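Local structure of endonuclease V (Bacillus subtilis, 3GA2) at residues A[111-116]-A[134-139]; A[141-146]-A[186-191]. The protein probably cleaves double-stranded DNA at the second phosphodiester bond 3' to a deoxyinosine in the repair of deaminated bases, with magnesium as cofactor. The protein carries 1 engineered substitution. One frame throughout, in Å; residues are numbered along the deposited sequence.

Contact 1 (A[111-116]-A[134-139]); sequences DVFLFD and FFLGKP
Phe113 sets its ring against Leu136 through two torsions: CG of Phe113 lies beside its own backbone N, anti to the carbonyl carbon (chi1 -71°), and the leucine carries CD1 fully extended from CA (chi2 177°). That methyl sits over the centre of the Phe113 ring, 3.8 Å from the centroid and close to the ring normal, as a CH-pi contact. The same CD1 meets Phe115 in another way, lying in the plane of that ring at its edge, 3.7 Å from CZ. One methyl, CD1, thus serves the face of one ring and the edge of another, a reach that suits leucine. Lys138 adds its apolar stem, CB lying 4.0 Å from Phe113 CE2, while NZ forms a salt bridge with Glu109. The segments belong to a beta-alpha-beta unit of the RNase H-like fold, in which strand 113-116 leads through helix 128-136 to strand 140-144. Gly137, with positive phi, turns the chain out of the helix and back toward the sheet. There Phe113 N donates to Pro139 O at 3.0 Å, and Val112 CA adds a CA-H...O contact to the same oxygen. With an alanine in place of Phe113, Leu136 CD1 would probably lose the face it rests on and a gap would open between strand and helix end. Pro139, which has no N-H to satisfy, lays CD 3.2 Å from Asp111 O, while Asp111 turns OD2 to the backbone N-H groups of Asn40 and Thr41.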
ATOM      1  N   ASP A 111       8.652  -5.436  -9.901  1.00  6.06           N
ATOM      2  CA  ASP A 111       9.805  -4.642  -9.464  1.00 13.18           C
ATOM      3  C   ASP A 111       9.430  -3.664  -8.352  1.00 14.12           C
ATOM      4  O   ASP A 111      10.291  -3.229  -7.587  1.00 14.48           O
ATOM      5  CB  ASP A 111      10.396  -3.834 -10.623  1.00 18.36           C
ATOM      6  CG  ASP A 111      10.927  -4.710 -11.748  1.00 20.40           C
ATOM      7  OD1 ASP A 111      11.765  -5.597 -11.482  1.00 21.63           O
ATOM      8  OD2 ASP A 111      10.509  -4.492 -12.902  1.00 18.64           O
ATOM      9  N   VAL A 112       8.149  -3.306  -8.284  1.00 13.39           N
ATOM     10  CA  VAL A 112       7.648  -2.378  -7.270  1.00 14.24           C
ATOM     11  C   VAL A 112       6.168  -2.632  -7.001  1.00 14.25           C
ATOM     12  O   VAL A 112       5.410  -2.944  -7.918  1.00  9.54           O
ATOM     13  CB  VAL A 112       7.818  -0.898  -7.709  1.00 18.59           C
ATOM     14  CG1 VAL A 112       7.061  -0.646  -8.996  1.00 23.01           C
ATOM     15  CG2 VAL A 112       7.305   0.037  -6.613  1.00 15.54           C
ATOM     16  N   PHE A 113       5.765  -2.498  -5.739  1.00 12.07           N
ATOM     17  CA  PHE A 113       4.376  -2.712  -5.347  1.00  8.24           C
ATOM     18  C   PHE A 113       3.753  -1.440  -4.797  1.00  8.22           C
ATOM     19  O   PHE A 113       4.277  -0.851  -3.855  1.00  7.40           O
ATOM     20  CB  PHE A 113       4.270  -3.786  -4.256  1.00  9.39           C
ATOM     21  CG  PHE A 113       4.559  -5.184  -4.722  1.00  8.67           C
ATOM     22  CD1 PHE A 113       3.539  -6.132  -4.790  1.00 12.13           C
ATOM     23  CD2 PHE A 113       5.858  -5.576  -5.027  1.00  9.90           C
ATOM     24  CE1 PHE A 113       3.808  -7.451  -5.146  1.00  8.96           C
ATOM     25  CE2 PHE A 113       6.137  -6.896  -5.384  1.00 17.04           C
ATOM     26  CZ  PHE A 113       5.107  -7.837  -5.443  1.00 13.32           C
ATOM     27  N   LEU A 114       2.643  -1.010  -5.384  1.00  7.67           N
ATOM     28  CA  LEU A 114       1.957   0.177  -4.895  1.00  8.98           C
ATOM     29  C   LEU A 114       0.743  -0.308  -4.098  1.00  7.28           C
ATOM     30  O   LEU A 114      -0.064  -1.096  -4.587  1.00  7.84           O
ATOM     31  CB  LEU A 114       1.514   1.087  -6.052  1.00  7.60           C
ATOM     32  CG  LEU A 114       2.604   1.814  -6.857  1.00  9.15           C
ATOM     33  CD1 LEU A 114       3.124   0.911  -7.965  1.00  9.16           C
ATOM     34  CD2 LEU A 114       2.018   3.085  -7.468  1.00 17.11           C
ATOM     35  N   PHE A 115       0.623   0.168  -2.867  1.00  6.86           N
ATOM     36  CA  PHE A 115      -0.455  -0.245  -1.988  1.00 10.77           C
ATOM     37  C   PHE A 115      -1.548   0.780  -1.778  1.00  9.47           C
ATOM     38  O   PHE A 115      -1.273   1.974  -1.670  1.00 12.10           O
ATOM     39  CB  PHE A 115       0.106  -0.593  -0.607  1.00 14.16           C
ATOM     40  CG  PHE A 115       0.934  -1.835  -0.577  1.00 10.45           C
ATOM     41  CD1 PHE A 115       2.215  -1.850  -1.115  1.00 10.80           C
ATOM     42  CD2 PHE A 115       0.433  -2.994   0.005  1.00 14.12           C
ATOM     43  CE1 PHE A 115       2.989  -3.004  -1.071  1.00 10.49           C
ATOM     44  CE2 PHE A 115       1.196  -4.157   0.056  1.00 17.16           C
ATOM     45  CZ  PHE A 115       2.480  -4.163  -0.484  1.00 10.66           C
ATOM     46  N   ASP A 116      -2.787   0.305  -1.722  1.00  6.18           N
ATOM     47  CA  ASP A 116      -3.900   1.186  -1.428  1.00 10.74           C
ATOM     48  C   ASP A 116      -3.827   1.283   0.097  1.00 12.86           C
ATOM     49  O   ASP A 116      -4.530   0.564   0.814  1.00 15.25           O
ATOM     50  CB  ASP A 116      -5.235   0.571  -1.860  1.00  5.85           C
ATOM     51  CG  ASP A 116      -6.419   1.480  -1.550  1.00 19.04           C
ATOM     52  OD1 ASP A 116      -7.545   1.193  -2.008  1.00 18.96           O
ATOM     53  OD2 ASP A 116      -6.225   2.488  -0.839  1.00 15.92           O
ATOM     54  N   PHE A 134       9.149  -5.619   3.799  1.00 17.18           N
ATOM     55  CA  PHE A 134      10.092  -6.579   4.354  1.00 13.77           C
ATOM     56  C   PHE A 134       9.792  -7.994   3.878  1.00 14.22           C
ATOM     57  O   PHE A 134      10.705  -8.740   3.530  1.00 21.88           O
ATOM     58  CB  PHE A 134      10.089  -6.525   5.881  1.00 24.06           C
ATOM     59  CG  PHE A 134      10.507  -5.198   6.435  1.00 12.74           C
ATOM     60  CD1 PHE A 134       9.556  -4.266   6.832  1.00 19.36           C
ATOM     61  CD2 PHE A 134      11.850  -4.872   6.542  1.00 16.79           C
ATOM     62  CE1 PHE A 134       9.939  -3.019   7.330  1.00 15.16           C
ATOM     63  CE2 PHE A 134      12.246  -3.629   7.038  1.00 19.16           C
ATOM     64  CZ  PHE A 134      11.287  -2.703   7.431  1.00 16.14           C
ATOM     65  N   PHE A 135       8.517  -8.367   3.848  1.00 20.27           N
ATOM     66  CA  PHE A 135       8.154  -9.702   3.394  1.00 13.83           C
ATOM     67  C   PHE A 135       8.386  -9.882   1.896  1.00 18.16           C
ATOM     68  O   PHE A 135       8.899 -10.911   1.457  1.00 16.10           O
ATOM     69  CB  PHE A 135       6.690 -10.007   3.696  1.00 21.31           C
ATOM     70  CG  PHE A 135       6.398 -10.248   5.146  1.00 17.67           C
ATOM     71  CD1 PHE A 135       6.174  -9.185   6.013  1.00 18.35           C
ATOM     72  CD2 PHE A 135       6.296 -11.548   5.635  1.00 21.71           C
ATOM     73  CE1 PHE A 135       5.845  -9.409   7.353  1.00 12.82           C
ATOM     74  CE2 PHE A 135       5.969 -11.788   6.970  1.00 18.05           C
ATOM     75  CZ  PHE A 135       5.741 -10.713   7.832  1.00 12.82           C
ATOM     76  N   LEU A 136       8.002  -8.875   1.117  1.00 16.40           N
ATOM     77  CA  LEU A 136       8.140  -8.924  -0.336  1.00 16.23           C
ATOM     78  C   LEU A 136       9.574  -8.766  -0.831  1.00  9.44           C
ATOM     79  O   LEU A 136       9.912  -9.228  -1.920  1.00 14.44           O
ATOM     80  CB  LEU A 136       7.268  -7.843  -0.985  1.00 16.90           C
ATOM     81  CG  LEU A 136       5.771  -7.823  -0.667  1.00 18.05           C
ATOM     82  CD1 LEU A 136       5.111  -6.620  -1.347  1.00 15.79           C
ATOM     83  CD2 LEU A 136       5.123  -9.119  -1.144  1.00  7.13           C
ATOM     84  N   GLY A 137      10.417  -8.112  -0.039  1.00 17.24           N
ATOM     85  CA  GLY A 137      11.797  -7.903  -0.454  1.00 14.89           C
ATOM     86  C   GLY A 137      11.866  -7.036  -1.708  1.00 19.31           C
ATOM     87  O   GLY A 137      12.824  -7.098  -2.476  1.00 18.46           O
ATOM     88  N   LYS A 138      10.837  -6.224  -1.919  1.00 19.36           N
ATOM     89  CA  LYS A 138      10.795  -5.355  -3.076  1.00 12.82           C
ATOM     90  C   LYS A 138      10.442  -3.932  -2.683  1.00 14.02           C
ATOM     91  O   LYS A 138       9.910  -3.684  -1.608  1.00 11.69           O
ATOM     92  CB  LYS A 138       9.758  -5.863  -4.087  1.00 15.52           C
ATOM     93  CG  LYS A 138      10.085  -7.211  -4.726  1.00  9.38           C
ATOM     94  CD  LYS A 138      11.308  -7.129  -5.644  1.00 14.44           C
ATOM     95  CE  LYS A 138      11.440  -8.381  -6.511  1.00 23.75           C
ATOM     96  NZ  LYS A 138      12.528  -8.260  -7.526  1.00 21.50           N
ATOM     97  N   PRO A 139      10.766  -2.962  -3.547  1.00 12.43           N
ATOM     98  CA  PRO A 139      10.434  -1.572  -3.232  1.00 10.89           C
ATOM     99  C   PRO A 139       8.904  -1.453  -3.188  1.00 10.70           C
ATOM    100  O   PRO A 139       8.207  -2.060  -4.008  1.00 10.08           O
ATOM    101  CB  PRO A 139      11.014  -0.803  -4.416  1.00 11.43           C
ATOM    102  CG  PRO A 139      12.188  -1.646  -4.833  1.00 11.03           C
ATOM    103  CD  PRO A 139      11.646  -3.048  -4.725  1.00 10.45           C
TER

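Contact 2 (A[141-146]-A[186-191]); sequences IGIAKT and KPIFLS
Gly142 and Ser191 grip each other through both backbone bonds of a hydrogen-bonded antiparallel pair, Gly142 N to Ser191 O at 2.8 Å and Ser191 N to Gly142 O at 3.1 Å. Ala144 and Phe189 repeat the pattern, with Phe189 N to Ala144 O at 2.8 Å and Ala144 N returning the bond to Phe189 O. Glycine suits Gly142, since a CB there would probably run into Ser191 OG, which accepts a hydrogen bond from Gly119 N; at Ala144 the small CB fits beside Phe189 CB. On the face bearing Ile143 and Leu190, the contact between the two strands is aliphatic. Leu190 has CG anti to its backbone N (chi1 176°), and its CD1 touches both Ile141 CG2, at 3.5 Å, and Ile143 CD1, at 3.6 Å. Ile188 reaches Ile143 CG2 with its own CD1, and helix 198-207 covers this side through Tyr202 and Thr205.

Here strand 188-194 joins the RNase H-like sheet, running antiparallel beside strand 140-144, which is itself parallel to strand 113-116. The backbone pairing stops after Ala144, yet the buried Phe189 ring still packs on what follows, turning an edge toward Lys145 O and bringing CD1 within 3.5 Å of Thr146 C. Phe155 meets the ring edge-to-face, and Tyr147 also packs against it. The side chain of Lys145 leaves the backbone away from strand 188-191, and its NZ makes salt bridges with Asp116, a predicted magnesium ligand, and Asp223. The solvent side is looser: there the extended Lys186 lies near exposed Thr146, its NZ making a weak hydrogen bond of 3.4 Å with Lys145 O, an oxygen that also accepts Arg214 NH1.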
ATOM      1  N   ILE A 141       5.400   1.347  -2.364  1.00 10.21           N
ATOM      2  CA  ILE A 141       4.937   2.728  -2.313  1.00  9.01           C
ATOM      3  C   ILE A 141       3.563   2.772  -1.669  1.00  7.26           C
ATOM      4  O   ILE A 141       2.728   1.896  -1.901  1.00 10.34           O
ATOM      5  CB  ILE A 141       4.834   3.341  -3.734  1.00  9.45           C
ATOM      6  CG1 ILE A 141       6.219   3.386  -4.390  1.00  4.87           C
ATOM      7  CG2 ILE A 141       4.240   4.757  -3.654  1.00 13.55           C
ATOM      8  CD1 ILE A 141       6.181   3.730  -5.885  1.00  2.67           C
ATOM      9  N   GLY A 142       3.335   3.794  -0.854  1.00  9.40           N
ATOM     10  CA  GLY A 142       2.055   3.943  -0.194  1.00  7.95           C
ATOM     11  C   GLY A 142       1.198   4.987  -0.883  1.00 15.56           C
ATOM     12  O   GLY A 142       1.640   6.109  -1.117  1.00 10.94           O
ATOM     13  N   ILE A 143      -0.030   4.605  -1.220  1.00 12.18           N
ATOM     14  CA  ILE A 143      -0.985   5.498  -1.879  1.00 12.72           C
ATOM     15  C   ILE A 143      -2.261   5.485  -1.014  1.00 10.18           C
ATOM     16  O   ILE A 143      -3.086   4.576  -1.135  1.00  9.88           O
ATOM     17  CB  ILE A 143      -1.354   4.992  -3.295  1.00 13.20           C
ATOM     18  CG1 ILE A 143      -0.106   4.894  -4.180  1.00 16.41           C
ATOM     19  CG2 ILE A 143      -2.381   5.928  -3.924  1.00 19.28           C
ATOM     20  CD1 ILE A 143       0.541   6.242  -4.509  1.00  6.37           C
ATOM     21  N   ALA A 144      -2.417   6.482  -0.148  1.00  5.25           N
ATOM     22  CA  ALA A 144      -3.587   6.555   0.733  1.00 11.05           C
ATOM     23  C   ALA A 144      -4.683   7.510   0.223  1.00 12.71           C
ATOM     24  O   ALA A 144      -4.388   8.605  -0.252  1.00 10.83           O
ATOM     25  CB  ALA A 144      -3.145   6.966   2.144  1.00  5.93           C
ATOM     26  N   LYS A 145      -5.945   7.096   0.346  1.00 15.12           N
ATOM     27  CA  LYS A 145      -7.085   7.903  -0.102  1.00  7.97           C
ATOM     28  C   LYS A 145      -7.515   8.901   0.965  1.00 10.93           C
ATOM     29  O   LYS A 145      -8.224   9.861   0.675  1.00 11.71           O
ATOM     30  CB  LYS A 145      -8.284   7.010  -0.428  1.00  8.82           C
ATOM     31  CG  LYS A 145      -8.056   5.975  -1.511  1.00 17.24           C
ATOM     32  CD  LYS A 145      -9.224   4.992  -1.551  1.00 15.59           C
ATOM     33  CE  LYS A 145      -8.970   3.864  -2.527  1.00 16.31           C
ATOM     34  NZ  LYS A 145     -10.089   2.887  -2.541  1.00 32.03           N
ATOM     35  N   THR A 146      -7.108   8.658   2.205  1.00 14.37           N
ATOM     36  CA  THR A 146      -7.472   9.547   3.301  1.00 11.06           C
ATOM     37  C   THR A 146      -6.234   9.948   4.080  1.00 20.56           C
ATOM     38  O   THR A 146      -5.265   9.186   4.175  1.00 13.56           O
ATOM     39  CB  THR A 146      -8.462   8.877   4.269  1.00 14.59           C
ATOM     40  OG1 THR A 146      -7.830   7.760   4.903  1.00 15.84           O
ATOM     41  CG2 THR A 146      -9.700   8.398   3.521  1.00 12.78           C
ATOM     42  N   LYS A 186     -10.149  15.402  -5.018  1.00 26.05           N
ATOM     43  CA  LYS A 186      -9.420  15.147  -3.777  1.00 17.86           C
ATOM     44  C   LYS A 186      -8.047  14.543  -4.035  1.00 15.33           C
ATOM     45  O   LYS A 186      -7.905  13.589  -4.794  1.00 18.22           O
ATOM     46  CB  LYS A 186     -10.217  14.209  -2.868  1.00 16.35           C
ATOM     47  CG  LYS A 186      -9.597  13.999  -1.488  1.00 17.07           C
ATOM     48  CD  LYS A 186     -10.476  13.087  -0.645  1.00 19.94           C
ATOM     49  CE  LYS A 186      -9.942  12.907   0.764  1.00 17.88           C
ATOM     50  NZ  LYS A 186     -10.809  11.973   1.545  1.00 13.07           N
ATOM     51  N   PRO A 187      -7.010  15.091  -3.397  1.00  7.68           N
ATOM     52  CA  PRO A 187      -5.669  14.550  -3.608  1.00 21.47           C
ATOM     53  C   PRO A 187      -5.468  13.233  -2.869  1.00 19.74           C
ATOM     54  O   PRO A 187      -6.305  12.826  -2.061  1.00 20.25           O
ATOM     55  CB  PRO A 187      -4.770  15.660  -3.074  1.00 20.01           C
ATOM     56  CG  PRO A 187      -5.579  16.213  -1.945  1.00 24.56           C
ATOM     57  CD  PRO A 187      -6.971  16.279  -2.527  1.00 17.85           C
ATOM     58  N   ILE A 188      -4.371  12.555  -3.175  1.00 14.43           N
ATOM     59  CA  ILE A 188      -4.059  11.311  -2.495  1.00 10.34           C
ATOM     60  C   ILE A 188      -2.862  11.606  -1.603  1.00 17.41           C
ATOM     61  O   ILE A 188      -2.229  12.656  -1.724  1.00 10.12           O
ATOM     62  CB  ILE A 188      -3.697  10.181  -3.475  1.00 14.18           C
ATOM     63  CG1 ILE A 188      -2.564  10.629  -4.399  1.00 16.76           C
ATOM     64  CG2 ILE A 188      -4.936   9.759  -4.257  1.00 13.76           C
ATOM     65  CD1 ILE A 188      -1.835   9.485  -5.049  1.00 24.47           C
ATOM     66  N   PHE A 189      -2.556  10.680  -0.704  1.00 13.66           N
ATOM     67  CA  PHE A 189      -1.444  10.868   0.201  1.00 10.22           C
ATOM     68  C   PHE A 189      -0.369   9.836  -0.030  1.00  8.37           C
ATOM     69  O   PHE A 189      -0.536   8.656   0.243  1.00  6.20           O
ATOM     70  CB  PHE A 189      -1.969  10.875   1.630  1.00  8.60           C
ATOM     71  CG  PHE A 189      -3.005  11.921   1.840  1.00 13.50           C
ATOM     72  CD1 PHE A 189      -4.357  11.617   1.693  1.00 12.05           C
ATOM     73  CD2 PHE A 189      -2.630  13.244   2.041  1.00  9.40           C
ATOM     74  CE1 PHE A 189      -5.320  12.620   1.735  1.00 15.05           C
ATOM     75  CE2 PHE A 189      -3.585  14.255   2.084  1.00 13.48           C
ATOM     76  CZ  PHE A 189      -4.935  13.942   1.926  1.00 11.76           C
ATOM     77  N   LEU A 190       0.742  10.333  -0.552  1.00  8.29           N
ATOM     78  CA  LEU A 190       1.884   9.532  -0.929  1.00  8.57           C
ATOM     79  C   LEU A 190       2.976   9.426   0.105  1.00  4.59           C
ATOM     80  O   LEU A 190       3.362  10.419   0.723  1.00  8.64           O
ATOM     81  CB  LEU A 190       2.490  10.113  -2.206  1.00  1.74           C
ATOM     82  CG  LEU A 190       3.782   9.466  -2.728  1.00  9.85           C
ATOM     83  CD1 LEU A 190       3.425   8.193  -3.482  1.00  7.71           C
ATOM     84  CD2 LEU A 190       4.517  10.434  -3.670  1.00  9.29           C
ATOM     85  N   SER A 191       3.482   8.214   0.276  1.00  6.43           N
ATOM     86  CA  SER A 191       4.584   7.982   1.192  1.00  9.22           C
ATOM     87  C   SER A 191       5.407   6.841   0.642  1.00 11.93           C
ATOM     88  O   SER A 191       4.898   5.974  -0.072  1.00 14.21           O
ATOM     89  CB  SER A 191       4.088   7.633   2.601  1.00  4.08           C
ATOM     90  OG  SER A 191       3.401   6.400   2.630  1.00  9.25           O
TER

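Overall arrangement
Both contacts serve the same sheet and are linked by strand 140-144: contact 1 closes the beta-alpha-beta unit leading into it, and contact 2 pairs its other edge with strand 188-194. Phe113 O with Ile141 N and Phe115 N with Ile141 O are probable hydrogen bonds joining the two. Contact 1 is partly buried and relies on aromatic and aliphatic side chains round a single backbone bond; contact 2 is more buried, with four backbone bonds in regular antiparallel register, and its exposure is confined to the end at 145-146 and 186-187. Asp116 of 111-116 and Lys145 of 141-146 bring the contacts together at the predicted magnesium site.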